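Local coordinates for protein dinoflagellate luciferase (Lingulodinium polyedrum, PDB 1VPR) that catalyses the light-emitting oxidation of dinoflagellate luciferin by molecular oxygen, this chain being the third of the enzyme's three homologous luciferase domains, at residues A[123-131]-A[265-273]; A[156-167]-A[204-214]. All coordinates share one frame; numbering follows the deposited sequence.

Contact 1 of 2, residues A[123-131]-A[265-273]; sequences VAMCKGFDY and WEMESGRCF
Met-267, a selenomethionine, packs against both Tyr-131 and Cys-126, meeting each with a different part of its folded chain. Its CB and CG cross the hydroxyl end of Tyr-131, with OH 3.3 Å from CB and CE2 3.8 Å from CG. Successive bends at chi2 (-53°) and chi3 (-51°) curl the chain back, which brings the terminal CE to 3.6 Å from Cys-126 SG. Val-123 sets its two methyls on the turn backbone at separate points: CG1 rests 3.5 Å from Glu-268 O, while CG2 sits 3.6 Å from Gly-270 CA. No direct hydrogen bond joins the segments; instead one water links Tyr-131 OH, at 2.7 Å, to Glu-268 OE2, to which it donates. The other carboxylate oxygen of Glu-268 takes the backbone N-H of Asn-247. Replacing the tyrosine by an alanine would probably leave this water without its protein partner on the 123-131 side and uncover the CB and CG of Met-267. Gly-270 and Arg-271 both face Glu-266, and Gly-270 has a positive phi (76°), so the hairpin joining strands 259-266 and 271-282 closes with a G1 beta bulge, against which the end of helix 120-126 and its following loop pack.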
loop_
_atom_site.group_PDB
_atom_site.type_symbol
_atom_site.label_atom_id
_atom_site.label_comp_id
_atom_site.label_asym_id
_atom_site.label_seq_id
_atom_site.Cartn_x
_atom_site.Cartn_y
_atom_site.Cartn_z
ATOM N N VAL A 123 -1.379 20.021 9.868
ATOM C CA VAL A 123 -1.558 18.690 10.398
ATOM C C VAL A 123 -2.579 18.730 11.522
ATOM O O VAL A 123 -3.482 17.877 11.591
ATOM C CB VAL A 123 -0.216 18.121 10.906
ATOM C CG1 VAL A 123 -0.439 16.813 11.652
ATOM C CG2 VAL A 123 0.716 17.879 9.717
ATOM N N ALA A 124 -2.451 19.733 12.391
ATOM C CA ALA A 124 -3.346 19.901 13.524
ATOM C C ALA A 124 -4.801 20.053 13.085
ATOM O O ALA A 124 -5.703 19.485 13.688
ATOM C CB ALA A 124 -2.918 21.123 14.350
HETATM N N MSE A 125 -5.030 20.821 12.029
HETATM C CA MSE A 125 -6.389 21.024 11.523
HETATM C C MSE A 125 -7.071 19.731 11.093
HETATM O O MSE A 125 -8.287 19.578 11.238
HETATM C CB MSE A 125 -6.363 21.957 10.324
HETATM C CG MSE A 125 -5.778 23.299 10.603
HETATM SE SE MSE A 125 -5.518 24.214 8.936
HETATM C CE MSE A 125 -4.018 25.297 9.412
ATOM N N CYS A 126 -6.286 18.807 10.542
ATOM C CA CYS A 126 -6.830 17.545 10.061
ATOM C C CYS A 126 -7.016 16.488 11.131
ATOM O O CYS A 126 -7.682 15.483 10.889
ATOM C CB CYS A 126 -5.938 16.985 8.942
ATOM S SG CYS A 126 -5.811 18.073 7.497
ATOM N N LYS A 127 -6.430 16.694 12.308
ATOM C CA LYS A 127 -6.566 15.702 13.376
ATOM C C LYS A 127 -8.042 15.468 13.668
ATOM O O LYS A 127 -8.784 16.412 13.918
ATOM C CB LYS A 127 -5.850 16.174 14.655
ATOM C CG LYS A 127 -4.608 15.381 15.011
ATOM C CD LYS A 127 -3.494 15.594 13.987
ATOM C CE LYS A 127 -2.530 14.406 13.939
ATOM N NZ LYS A 127 -1.990 14.040 15.281
ATOM N N GLY A 128 -8.467 14.209 13.616
ATOM C CA GLY A 128 -9.862 13.876 13.878
ATOM C C GLY A 128 -10.845 14.049 12.718
ATOM O O GLY A 128 -12.052 13.823 12.884
ATOM N N PHE A 129 -10.344 14.440 11.548
ATOM C CA PHE A 129 -11.183 14.637 10.372
ATOM C C PHE A 129 -11.847 13.314 9.967
ATOM O O PHE A 129 -11.295 12.246 10.222
ATOM C CB PHE A 129 -10.309 15.163 9.233
ATOM C CG PHE A 129 -11.028 15.336 7.922
ATOM C CD1 PHE A 129 -10.695 14.539 6.819
ATOM C CD2 PHE A 129 -11.989 16.336 7.758
ATOM C CE1 PHE A 129 -11.311 14.748 5.573
ATOM C CE2 PHE A 129 -12.606 16.553 6.521
ATOM C CZ PHE A 129 -12.260 15.752 5.427
ATOM N N ASP A 130 -13.040 13.384 9.374
ATOM C CA ASP A 130 -13.752 12.177 8.910
ATOM C C ASP A 130 -13.268 11.891 7.491
ATOM O O ASP A 130 -13.862 12.380 6.514
ATOM C CB ASP A 130 -15.266 12.400 8.876
ATOM C CG ASP A 130 -16.040 11.150 8.454
ATOM O OD1 ASP A 130 -17.286 11.191 8.521
ATOM O OD2 ASP A 130 -15.418 10.132 8.049
ATOM N N TYR A 131 -12.193 11.112 7.379
ATOM C CA TYR A 131 -11.634 10.795 6.065
ATOM C C TYR A 131 -12.576 9.999 5.179
ATOM O O TYR A 131 -12.408 10.005 3.963
ATOM C CB TYR A 131 -10.299 10.048 6.189
ATOM C CG TYR A 131 -9.174 10.945 6.657
ATOM C CD1 TYR A 131 -8.844 11.023 8.011
ATOM C CD2 TYR A 131 -8.504 11.783 5.752
ATOM C CE1 TYR A 131 -7.869 11.921 8.465
ATOM C CE2 TYR A 131 -7.529 12.690 6.183
ATOM C CZ TYR A 131 -7.221 12.754 7.541
ATOM O OH TYR A 131 -6.305 13.678 7.990
ATOM N N TRP A 265 0.479 11.141 1.011
ATOM C CA TRP A 265 0.554 12.100 2.100
ATOM C C TRP A 265 0.127 11.386 3.363
ATOM O O TRP A 265 -1.009 10.928 3.452
ATOM C CB TRP A 265 -0.401 13.268 1.874
ATOM C CG TRP A 265 0.127 14.329 0.966
ATOM C CD1 TRP A 265 -0.209 14.534 -0.337
ATOM C CD2 TRP A 265 1.087 15.345 1.302
ATOM N NE1 TRP A 265 0.485 15.615 -0.847
ATOM C CE2 TRP A 265 1.283 16.133 0.141
ATOM C CE3 TRP A 265 1.796 15.667 2.465
ATOM C CZ2 TRP A 265 2.159 17.227 0.116
ATOM C CZ3 TRP A 265 2.677 16.765 2.436
ATOM C CH2 TRP A 265 2.841 17.523 1.272
ATOM N N GLU A 266 1.033 11.291 4.329
ATOM C CA GLU A 266 0.740 10.650 5.616
ATOM C C GLU A 266 0.242 11.823 6.461
ATOM O O GLU A 266 1.037 12.635 6.965
ATOM C CB GLU A 266 2.025 10.050 6.190
ATOM C CG GLU A 266 1.878 9.336 7.529
ATOM C CD GLU A 266 3.213 8.789 8.012
ATOM O OE1 GLU A 266 4.084 9.621 8.363
ATOM O OE2 GLU A 266 3.394 7.539 8.016
HETATM N N MSE A 267 -1.081 11.903 6.609
HETATM C CA MSE A 267 -1.713 13.014 7.281
HETATM C C MSE A 267 -1.318 13.305 8.721
HETATM O O MSE A 267 -1.248 14.465 9.114
HETATM C CB MSE A 267 -3.230 12.877 7.170
HETATM C CG MSE A 267 -3.767 12.790 5.729
HETATM SE SE MSE A 267 -3.133 14.248 4.627
HETATM C CE MSE A 267 -3.609 15.710 5.817
ATOM N N GLU A 268 -1.034 12.287 9.515
ATOM C CA GLU A 268 -0.673 12.558 10.903
ATOM C C GLU A 268 0.719 13.149 11.132
ATOM O O GLU A 268 0.991 13.668 12.224
ATOM C CB GLU A 268 -0.841 11.291 11.731
ATOM C CG GLU A 268 -2.278 10.851 11.829
ATOM C CD GLU A 268 -2.849 10.362 10.508
ATOM O OE1 GLU A 268 -2.201 9.531 9.840
ATOM O OE2 GLU A 268 -3.963 10.799 10.149
ATOM N N SER A 269 1.590 13.080 10.123
ATOM C CA SER A 269 2.957 13.605 10.225
ATOM C C SER A 269 3.209 14.763 9.254
ATOM O O SER A 269 4.180 15.519 9.394
ATOM C CB SER A 269 3.955 12.494 9.934
ATOM O OG SER A 269 3.923 12.148 8.554
ATOM N N GLY A 270 2.327 14.907 8.275
ATOM C CA GLY A 270 2.474 15.968 7.289
ATOM C C GLY A 270 3.550 15.654 6.268
ATOM O O GLY A 270 3.953 16.533 5.485
ATOM N N ARG A 271 4.020 14.406 6.253
ATOM C CA ARG A 271 5.077 14.008 5.310
ATOM C C ARG A 271 4.534 13.459 3.985
ATOM O O ARG A 271 3.517 12.765 3.966
ATOM C CB ARG A 271 5.980 12.955 5.957
ATOM C CG ARG A 271 6.826 13.472 7.105
ATOM C CD ARG A 271 7.739 12.363 7.619
ATOM N NE ARG A 271 6.973 11.252 8.174
ATOM C CZ ARG A 271 7.513 10.082 8.515
ATOM N NH1 ARG A 271 6.758 9.105 9.019
ATOM N NH2 ARG A 271 8.815 9.888 8.342
ATOM N N CYS A 272 5.210 13.784 2.883
ATOM C CA CYS A 272 4.811 13.309 1.554
ATOM C C CYS A 272 5.801 12.218 1.139
ATOM O O CYS A 272 6.956 12.524 0.831
ATOM C CB CYS A 272 4.874 14.463 0.531
ATOM S SG CYS A 272 4.323 14.041 -1.172
ATOM N N PHE A 273 5.371 10.954 1.170
ATOM C CA PHE A 273 6.240 9.848 0.758
ATOM C C PHE A 273 6.159 9.777 -0.751
ATOM O O PHE A 273 5.072 9.802 -1.331
ATOM C CB PHE A 273 5.761 8.499 1.342
ATOM C CG PHE A 273 6.015 8.336 2.820
ATOM C CD1 PHE A 273 5.223 8.989 3.750
ATOM C CD2 PHE A 273 7.052 7.518 3.274
ATOM C CE1 PHE A 273 5.442 8.841 5.111
ATOM C CE2 PHE A 273 7.289 7.355 4.634
ATOM C CZ PHE A 273 6.481 8.019 5.564
HETATM O O HOH W 1 -5.221 13.000 10.415
#

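Contact 2 of 2, residues A[156-167]-A[204-214]; sequences PKTNPLHGRWIT and GMYLRINQFGD
Gln-211 reaches across to the turn at 159-162, where its OE1 accepts the backbone N-H of Leu-161 at 2.9 Å, nearly along the C=O axis. With CG anti to its backbone N (chi1 167°) and the chain extended beyond it, the Gln-211 side chain crosses that of Pro-156 at about a right angle, and NE2 donates in the amide plane to Gly-213 O. The backbone N of Gln-211 donates to His-162 ND1 at 2.9 Å, only 5° out of the imidazole plane, so ND1 acts as an acceptor here. Asn-159 OD1 takes Gly-213 N at 2.7 Å in an almost straight bond (170°). Beyond the turn, strands 163-167 and 206-212 pair antiparallel as neighbours in the ten-stranded sheet of the calycin-type beta barrel, Gly-163 with Ile-209 and Trp-165 with Leu-207 each exchanging two backbone hydrogen bonds. Trp-165 NE1 turns back to Leu-161 O, 2.8 Å away, beside Ile-209 CD1. Arg-164 lays CD over one face of the Arg-208 guanidinium; NH1 and NH2 of Arg-164 donate to the carbonyls of Tyr-76 and Gly-77, and the Arg-208 guanidinium to carbonyls including those of Gly-68 and Pro-310. At the far end Thr-167 OG1 donates to Gly-204 O at 2.6 Å.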
loop_
_atom_site.group_PDB
_atom_site.type_symbol
_atom_site.label_atom_id
_atom_site.label_comp_id
_atom_site.label_asym_id
_atom_site.label_seq_id
_atom_site.Cartn_x
_atom_site.Cartn_y
_atom_site.Cartn_z
ATOM N N PRO A 156 -1.043 2.369 -20.329
ATOM C CA PRO A 156 -0.263 1.162 -20.592
ATOM C C PRO A 156 -0.983 0.271 -21.578
ATOM O O PRO A 156 -2.211 0.128 -21.513
ATOM C CB PRO A 156 -0.122 0.542 -19.205
ATOM C CG PRO A 156 0.049 1.797 -18.340
ATOM C CD PRO A 156 -1.096 2.654 -18.880
ATOM N N LYS A 157 -0.227 -0.324 -22.491
ATOM C CA LYS A 157 -0.833 -1.167 -23.511
ATOM C C LYS A 157 -0.849 -2.660 -23.210
ATOM O O LYS A 157 -1.747 -3.387 -23.669
ATOM C CB LYS A 157 -0.120 -0.957 -24.861
ATOM C CG LYS A 157 0.015 0.491 -25.320
ATOM C CD LYS A 157 -1.326 1.194 -25.381
ATOM C CE LYS A 157 -1.182 2.624 -25.912
ATOM N NZ LYS A 157 -0.106 3.398 -25.201
ATOM N N THR A 158 0.128 -3.142 -22.453
ATOM C CA THR A 158 0.173 -4.566 -22.178
ATOM C C THR A 158 -0.251 -5.027 -20.782
ATOM O O THR A 158 -0.139 -6.214 -20.487
ATOM C CB THR A 158 1.591 -5.126 -22.458
ATOM O OG1 THR A 158 2.519 -4.587 -21.511
ATOM C CG2 THR A 158 2.048 -4.736 -23.870
ATOM N N ASN A 159 -0.730 -4.113 -19.934
ATOM C CA ASN A 159 -1.146 -4.462 -18.567
ATOM C C ASN A 159 -0.137 -5.383 -17.881
ATOM O O ASN A 159 -0.488 -6.458 -17.375
ATOM C CB ASN A 159 -2.511 -5.142 -18.614
ATOM C CG ASN A 159 -3.550 -4.286 -19.272
ATOM O OD1 ASN A 159 -3.622 -3.078 -19.030
ATOM N ND2 ASN A 159 -4.375 -4.896 -20.103
ATOM N N PRO A 160 1.129 -4.954 -17.813
ATOM C CA PRO A 160 2.201 -5.731 -17.204
ATOM C C PRO A 160 2.121 -5.997 -15.704
ATOM O O PRO A 160 2.773 -6.912 -15.214
ATOM C CB PRO A 160 3.451 -4.937 -17.596
ATOM C CG PRO A 160 2.954 -3.534 -17.563
ATOM C CD PRO A 160 1.626 -3.643 -18.272
ATOM N N LEU A 161 1.349 -5.195 -14.976
ATOM C CA LEU A 161 1.201 -5.357 -13.534
ATOM C C LEU A 161 0.158 -6.423 -13.173
ATOM O O LEU A 161 0.146 -6.933 -12.043
ATOM C CB LEU A 161 0.774 -4.031 -12.908
ATOM C CG LEU A 161 1.574 -2.802 -13.368
ATOM C CD1 LEU A 161 1.038 -1.548 -12.681
ATOM C CD2 LEU A 161 3.040 -3.014 -13.048
ATOM N N HIS A 162 -0.709 -6.752 -14.127
ATOM C CA HIS A 162 -1.779 -7.725 -13.917
ATOM C C HIS A 162 -1.225 -9.094 -13.489
ATOM O O HIS A 162 -0.423 -9.695 -14.193
ATOM C CB HIS A 162 -2.578 -7.872 -15.208
ATOM C CG HIS A 162 -3.923 -8.499 -15.034
ATOM N ND1 HIS A 162 -5.039 -7.769 -14.700
ATOM C CD2 HIS A 162 -4.348 -9.772 -15.222
ATOM C CE1 HIS A 162 -6.099 -8.559 -14.695
ATOM N NE2 HIS A 162 -5.708 -9.779 -15.012
ATOM N N GLY A 163 -1.657 -9.577 -12.329
ATOM C CA GLY A 163 -1.201 -10.874 -11.851
ATOM C C GLY A 163 -1.003 -10.893 -10.350
ATOM O O GLY A 163 -1.442 -9.977 -9.635
ATOM N N ARG A 164 -0.356 -11.950 -9.873
ATOM C CA ARG A 164 -0.063 -12.107 -8.462
ATOM C C ARG A 164 1.450 -12.013 -8.280
ATOM O O ARG A 164 2.237 -12.665 -9.005
ATOM C CB ARG A 164 -0.614 -13.444 -7.931
ATOM C CG ARG A 164 -0.460 -13.586 -6.422
ATOM C CD ARG A 164 -1.367 -14.694 -5.898
ATOM N NE ARG A 164 -0.996 -15.977 -6.491
ATOM C CZ ARG A 164 -0.028 -16.766 -6.020
ATOM N NH1 ARG A 164 0.664 -16.423 -4.940
ATOM N NH2 ARG A 164 0.277 -17.878 -6.664
ATOM N N TRP A 165 1.846 -11.165 -7.332
ATOM C CA TRP A 165 3.255 -10.881 -7.043
ATOM C C TRP A 165 3.567 -11.288 -5.629
ATOM O O TRP A 165 2.788 -11.011 -4.726
ATOM C CB TRP A 165 3.510 -9.376 -7.186
ATOM C CG TRP A 165 3.154 -8.847 -8.548
ATOM C CD1 TRP A 165 1.898 -8.538 -9.015
ATOM C CD2 TRP A 165 4.053 -8.610 -9.629
ATOM N NE1 TRP A 165 1.973 -8.116 -10.331
ATOM C CE2 TRP A 165 3.283 -8.155 -10.728
ATOM C CE3 TRP A 165 5.441 -8.733 -9.780
ATOM C CZ2 TRP A 165 3.858 -7.830 -11.968
ATOM C CZ3 TRP A 165 6.016 -8.403 -11.026
ATOM C CH2 TRP A 165 5.223 -7.960 -12.096
ATOM N N ILE A 166 4.697 -11.947 -5.429
ATOM C CA ILE A 166 5.077 -12.388 -4.095
ATOM C C ILE A 166 6.328 -11.650 -3.618
ATOM O O ILE A 166 7.361 -11.623 -4.293
ATOM C CB ILE A 166 5.338 -13.921 -4.076
ATOM C CG1 ILE A 166 4.024 -14.677 -4.264
ATOM C CG2 ILE A 166 6.030 -14.333 -2.776
ATOM C CD1 ILE A 166 2.968 -14.368 -3.190
ATOM N N THR A 167 6.226 -11.058 -2.437
ATOM C CA THR A 167 7.327 -10.315 -1.840
ATOM C C THR A 167 8.539 -11.191 -1.552
ATOM O O THR A 167 8.424 -12.237 -0.871
ATOM C CB THR A 167 6.883 -9.682 -0.525
ATOM O OG1 THR A 167 5.701 -8.904 -0.757
ATOM C CG2 THR A 167 7.998 -8.810 0.048
ATOM N N GLY A 204 3.698 -6.029 2.074
ATOM C CA GLY A 204 2.858 -7.061 2.641
ATOM C C GLY A 204 3.558 -8.284 2.070
ATOM O O GLY A 204 4.663 -8.153 1.507
HETATM N N MSE A 205 2.964 -9.466 2.158
HETATM C CA MSE A 205 3.665 -10.618 1.610
HETATM C C MSE A 205 3.327 -10.837 0.140
HETATM O O MSE A 205 3.980 -11.631 -0.545
HETATM C CB MSE A 205 3.383 -11.884 2.442
HETATM C CG MSE A 205 4.081 -11.911 3.846
HETATM SE SE MSE A 205 5.838 -10.925 4.075
HETATM C CE MSE A 205 7.127 -12.251 3.451
ATOM N N TYR A 206 2.353 -10.075 -0.362
ATOM C CA TYR A 206 1.920 -10.207 -1.750
ATOM C C TYR A 206 1.167 -8.991 -2.263
ATOM O O TYR A 206 0.855 -8.062 -1.520
ATOM C CB TYR A 206 0.937 -11.366 -1.856
ATOM C CG TYR A 206 -0.416 -11.020 -1.246
ATOM C CD1 TYR A 206 -0.614 -11.049 0.127
ATOM C CD2 TYR A 206 -1.476 -10.597 -2.044
ATOM C CE1 TYR A 206 -1.842 -10.663 0.696
ATOM C CE2 TYR A 206 -2.702 -10.200 -1.489
ATOM C CZ TYR A 206 -2.878 -10.235 -0.125
ATOM O OH TYR A 206 -4.077 -9.834 0.421
ATOM N N LEU A 207 0.845 -9.044 -3.549
ATOM C CA LEU A 207 -0.016 -8.054 -4.203
ATOM C C LEU A 207 -0.743 -8.820 -5.310
ATOM O O LEU A 207 -0.132 -9.666 -5.957
ATOM C CB LEU A 207 0.761 -6.908 -4.848
ATOM C CG LEU A 207 1.422 -5.803 -4.013
ATOM C CD1 LEU A 207 2.184 -4.875 -4.998
ATOM C CD2 LEU A 207 0.361 -5.003 -3.210
ATOM N N ARG A 208 -2.036 -8.542 -5.505
ATOM C CA ARG A 208 -2.822 -9.130 -6.593
ATOM C C ARG A 208 -3.294 -7.879 -7.329
ATOM O O ARG A 208 -3.908 -6.990 -6.733
ATOM C CB ARG A 208 -4.026 -9.908 -6.062
ATOM C CG ARG A 208 -3.671 -11.164 -5.267
ATOM C CD ARG A 208 -4.939 -11.854 -4.695
ATOM N NE ARG A 208 -4.625 -12.994 -3.816
ATOM C CZ ARG A 208 -4.553 -14.275 -4.193
ATOM N NH1 ARG A 208 -4.251 -15.208 -3.290
ATOM N NH2 ARG A 208 -4.798 -14.643 -5.449
ATOM N N ILE A 209 -3.000 -7.781 -8.619
ATOM C CA ILE A 209 -3.363 -6.583 -9.357
ATOM C C ILE A 209 -4.169 -6.912 -10.592
ATOM O O ILE A 209 -3.828 -7.825 -11.356
ATOM C CB ILE A 209 -2.089 -5.827 -9.819
ATOM C CG1 ILE A 209 -1.251 -5.430 -8.619
ATOM C CG2 ILE A 209 -2.458 -4.575 -10.639
ATOM C CD1 ILE A 209 0.156 -4.881 -9.027
ATOM N N ASN A 210 -5.247 -6.174 -10.774
ATOM C CA ASN A 210 -6.073 -6.301 -11.952
ATOM C C ASN A 210 -5.712 -4.988 -12.605
ATOM O O ASN A 210 -5.880 -3.927 -11.986
ATOM C CB ASN A 210 -7.560 -6.280 -11.600
ATOM C CG ASN A 210 -8.114 -7.665 -11.364
ATOM O OD1 ASN A 210 -8.498 -8.361 -12.312
ATOM N ND2 ASN A 210 -8.142 -8.083 -10.104
ATOM N N GLN A 211 -5.213 -5.037 -13.829
ATOM C CA GLN A 211 -4.852 -3.802 -14.517
ATOM C C GLN A 211 -5.504 -3.725 -15.885
ATOM O O GLN A 211 -5.441 -4.682 -16.655
ATOM C CB GLN A 211 -3.328 -3.686 -14.679
ATOM C CG GLN A 211 -2.926 -2.555 -15.675
ATOM C CD GLN A 211 -1.428 -2.323 -15.804
ATOM O OE1 GLN A 211 -0.626 -3.250 -15.699
ATOM N NE2 GLN A 211 -1.041 -1.074 -16.058
ATOM N N PHE A 212 -6.160 -2.599 -16.169
ATOM C CA PHE A 212 -6.764 -2.399 -17.479
ATOM C C PHE A 212 -6.320 -0.992 -17.909
ATOM O O PHE A 212 -6.973 -0.003 -17.597
ATOM C CB PHE A 212 -8.289 -2.460 -17.408
ATOM C CG PHE A 212 -8.955 -2.376 -18.774
ATOM C CD1 PHE A 212 -9.058 -3.507 -19.590
ATOM C CD2 PHE A 212 -9.484 -1.158 -19.240
ATOM C CE1 PHE A 212 -9.684 -3.433 -20.853
ATOM C CE2 PHE A 212 -10.109 -1.077 -20.491
ATOM C CZ PHE A 212 -10.207 -2.219 -21.293
ATOM N N GLY A 213 -5.197 -0.910 -18.606
ATOM C CA GLY A 213 -4.705 0.394 -19.027
ATOM C C GLY A 213 -4.269 1.234 -17.833
ATOM O O GLY A 213 -3.377 0.841 -17.074
ATOM N N ASP A 214 -4.932 2.369 -17.641
ATOM C CA ASP A 214 -4.602 3.272 -16.550
ATOM C C ASP A 214 -5.481 3.112 -15.302
ATOM O O ASP A 214 -5.460 3.970 -14.401
ATOM C CB ASP A 214 -4.665 4.722 -17.049
ATOM C CG ASP A 214 -6.015 5.073 -17.648
ATOM O OD1 ASP A 214 -6.219 6.234 -18.050
ATOM O OD2 ASP A 214 -6.887 4.189 -17.724
HETATM O O HOH W 2 6.039 -13.127 0.473
#

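Contacts 1 and 2 lie on opposite sides of the chain's centre, with their own centres 29 Å apart and nearest atoms about 14 Å apart, so they do not touch. Along the chain, contact 2 is nested within contact 1: 123-131 comes first, then 156-167 and 204-214, and finally 265-273. Strand 163-169 is the next regular element after helix 120-126, and the chain between them leads from contact 1 to contact 2. Both reach the same antiparallel ten-stranded sheet, in which strands 297-307 and 285-294 separate strand 163-169 from strand 271-282. Contact 2 joins neighbouring strands of the barrel wall, with the loop that leads into one of them, whereas contact 1 sets a helix end and loop against a hairpin turn, all within the luciferase catalytic domain.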